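Local coordinates for protein KLLA0A11308p (Kluyveromyces lactis, PDB 6AM0) that probably binds mRNA and promotes its decapping, being an EDC3-family protein, here represented by its N-terminal LSm domain, at residues F4-I9 against T20-Q25. Numbering follows the deposited sequence.
Sequences FKGYQI and TGTLKQ
The flat carboxamide of Q8 meets T22 CG2 at its OE1 edge, near the amide plane (OE1 to CG2 3.3 Å), and T20 CG2 at its NE2 end, 3.3 Å from NE2 and out of the plane on the side of G21 O. The bend at chi2 (56°) brings the amide over that carbonyl, Q8 CD 3.9 Å from G21 O. T22 OG1 is hydrogen-bonded to T34 O, which fixes its methyl toward Q8. The Y7 ring carries F4 CD1 on one face, 4.3 Å above its plane and offset toward the rim; V59 and P63 also touch Y7. F4 and Y7 end a type II turn closed by Y7 N to F4 O, and G6 suits its third position, since a CB there would press on K5 O. Branched L23, with the largest contact area, puts CD2 3.6 Å from F4 CB and CB against I9 CG1, and touches L31. K5 CG lies 3.2 Å from K24 O, and the extended chain runs on alongside Q25, CE 4.0 Å from Q25 CB; an alanine here would probably leave Q25 CB and the K24 carbonyl without this aliphatic cover. Q25 OE1 accepts a hydrogen bond from N46 ND2 of the KLLA0E01827p chain. I9 and G21 exchange two antiparallel backbone bonds, at 2.9 Å from I9 N to G21 O, while L23 gives its N-H to Y7 O and takes that of G6. Main-chain bonds thus fix this start of the LSm hairpin; F4 and I9 pack on L23 on the apolar side, joined by apolar side chains of another protein's chain, Q8 and K5 suit the partly exposed margin, and Q25's buried amide finds its partner in the neighbouring chain.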
loop_
_atom_site.group_PDB
_atom_site.type_symbol
_atom_site.label_atom_id
_atom_site.label_comp_id
_atom_site.label_asym_id
_atom_site.label_seq_id
_atom_site.Cartn_x
_atom_site.Cartn_y
_atom_site.Cartn_z
ATOM N N PHE D 4 -1.494 -17.894 5.883
ATOM C CA PHE D 4 -2.271 -16.817 5.289
ATOM C C PHE D 4 -3.314 -17.403 4.350
ATOM O O PHE D 4 -3.698 -16.792 3.354
ATOM C CB PHE D 4 -1.351 -15.832 4.573
ATOM C CG PHE D 4 -0.397 -15.126 5.494
ATOM C CD1 PHE D 4 -0.862 -14.204 6.413
ATOM C CD2 PHE D 4 0.958 -15.417 5.469
ATOM C CE1 PHE D 4 0.006 -13.557 7.269
ATOM C CE2 PHE D 4 1.832 -14.773 6.326
ATOM C CZ PHE D 4 1.353 -13.844 7.228
ATOM N N LYS D 5 -3.763 -18.610 4.678
ATOM C CA LYS D 5 -4.700 -19.335 3.836
ATOM C C LYS D 5 -6.036 -18.609 3.779
ATOM O O LYS D 5 -6.580 -18.193 4.806
ATOM C CB LYS D 5 -4.866 -20.748 4.388
ATOM C CG LYS D 5 -3.606 -21.574 4.188
ATOM C CD LYS D 5 -3.452 -22.657 5.242
ATOM C CE LYS D 5 -2.047 -23.242 5.207
ATOM N NZ LYS D 5 -1.956 -24.535 5.933
ATOM N N GLY D 6 -6.554 -18.449 2.563
ATOM C CA GLY D 6 -7.773 -17.717 2.312
ATOM C C GLY D 6 -7.560 -16.315 1.782
ATOM O O GLY D 6 -8.522 -15.700 1.305
ATOM N N TYR D 7 -6.340 -15.792 1.862
ATOM C CA TYR D 7 -6.055 -14.469 1.328
ATOM C C TYR D 7 -6.084 -14.494 -0.197
ATOM O O TYR D 7 -5.604 -15.439 -0.831
ATOM C CB TYR D 7 -4.694 -13.983 1.829
ATOM C CG TYR D 7 -4.722 -13.432 3.240
ATOM C CD1 TYR D 7 -5.118 -14.229 4.306
ATOM C CD2 TYR D 7 -4.336 -12.128 3.511
ATOM C CE1 TYR D 7 -5.143 -13.741 5.600
ATOM C CE2 TYR D 7 -4.359 -11.630 4.806
ATOM C CZ TYR D 7 -4.762 -12.442 5.846
ATOM O OH TYR D 7 -4.787 -11.962 7.135
ATOM N N GLN D 8 -6.621 -13.427 -0.784
ATOM C CA GLN D 8 -6.672 -13.275 -2.233
ATOM C C GLN D 8 -5.337 -12.726 -2.727
ATOM O O GLN D 8 -4.893 -11.667 -2.270
ATOM C CB GLN D 8 -7.825 -12.349 -2.609
ATOM C CG GLN D 8 -8.167 -12.261 -4.090
ATOM C CD GLN D 8 -8.474 -13.606 -4.724
ATOM O OE1 GLN D 8 -8.730 -14.594 -4.036
ATOM N NE2 GLN D 8 -8.474 -13.642 -6.050
ATOM N N ILE D 9 -4.700 -13.429 -3.664
ATOM C CA ILE D 9 -3.309 -13.169 -4.024
ATOM C C ILE D 9 -3.202 -12.957 -5.528
ATOM O O ILE D 9 -3.914 -13.599 -6.310
ATOM C CB ILE D 9 -2.388 -14.325 -3.570
ATOM C CG1 ILE D 9 -2.536 -14.579 -2.067
ATOM C CG2 ILE D 9 -0.929 -14.043 -3.913
ATOM C CD1 ILE D 9 -2.270 -13.363 -1.210
ATOM N N THR D 20 -3.878 -14.792 -10.595
ATOM C CA THR D 20 -4.690 -14.460 -9.434
ATOM C C THR D 20 -5.307 -15.733 -8.878
ATOM O O THR D 20 -5.814 -16.562 -9.637
ATOM C CB THR D 20 -5.805 -13.466 -9.793
ATOM O OG1 THR D 20 -5.260 -12.355 -10.516
ATOM C CG2 THR D 20 -6.489 -12.953 -8.536
ATOM N N GLY D 21 -5.282 -15.881 -7.556
ATOM C CA GLY D 21 -5.852 -17.077 -6.958
ATOM C C GLY D 21 -5.903 -16.978 -5.450
ATOM O O GLY D 21 -5.421 -16.012 -4.848
ATOM N N THR D 22 -6.505 -18.001 -4.843
ATOM C CA THR D 22 -6.645 -18.063 -3.391
ATOM C C THR D 22 -5.520 -18.901 -2.796
ATOM O O THR D 22 -5.212 -19.982 -3.301
ATOM C CB THR D 22 -8.012 -18.623 -2.992
ATOM O OG1 THR D 22 -8.121 -19.987 -3.418
ATOM C CG2 THR D 22 -9.120 -17.814 -3.644
ATOM N N LEU D 23 -4.905 -18.399 -1.728
ATOM C CA LEU D 23 -3.731 -19.055 -1.159
ATOM C C LEU D 23 -4.137 -20.334 -0.429
ATOM O O LEU D 23 -4.890 -20.291 0.549
ATOM C CB LEU D 23 -2.991 -18.098 -0.226
ATOM C CG LEU D 23 -1.923 -18.667 0.712
ATOM C CD1 LEU D 23 -0.899 -19.457 -0.068
ATOM C CD2 LEU D 23 -1.235 -17.547 1.465
ATOM N N LYS D 24 -3.635 -21.470 -0.917
ATOM C CA LYS D 24 -3.896 -22.798 -0.374
ATOM C C LYS D 24 -2.896 -23.178 0.715
ATOM O O LYS D 24 -3.291 -23.666 1.779
ATOM C CB LYS D 24 -3.847 -23.829 -1.506
ATOM C CG LYS D 24 -4.221 -25.243 -1.115
ATOM C CD LYS D 24 -5.616 -25.332 -0.546
ATOM C CE LYS D 24 -6.244 -26.670 -0.910
ATOM N NZ LYS D 24 -6.187 -26.915 -2.380
ATOM N N GLN D 25 -1.609 -22.956 0.463
ATOM C CA GLN D 25 -0.565 -23.102 1.469
ATOM C C GLN D 25 0.714 -22.487 0.919
ATOM O O GLN D 25 0.909 -22.406 -0.297
ATOM C CB GLN D 25 -0.354 -24.571 1.847
ATOM C CG GLN D 25 0.288 -25.404 0.760
ATOM C CD GLN D 25 0.668 -26.784 1.245
ATOM O OE1 GLN D 25 0.917 -26.985 2.433
ATOM N NE2 GLN D 25 0.708 -27.747 0.329
#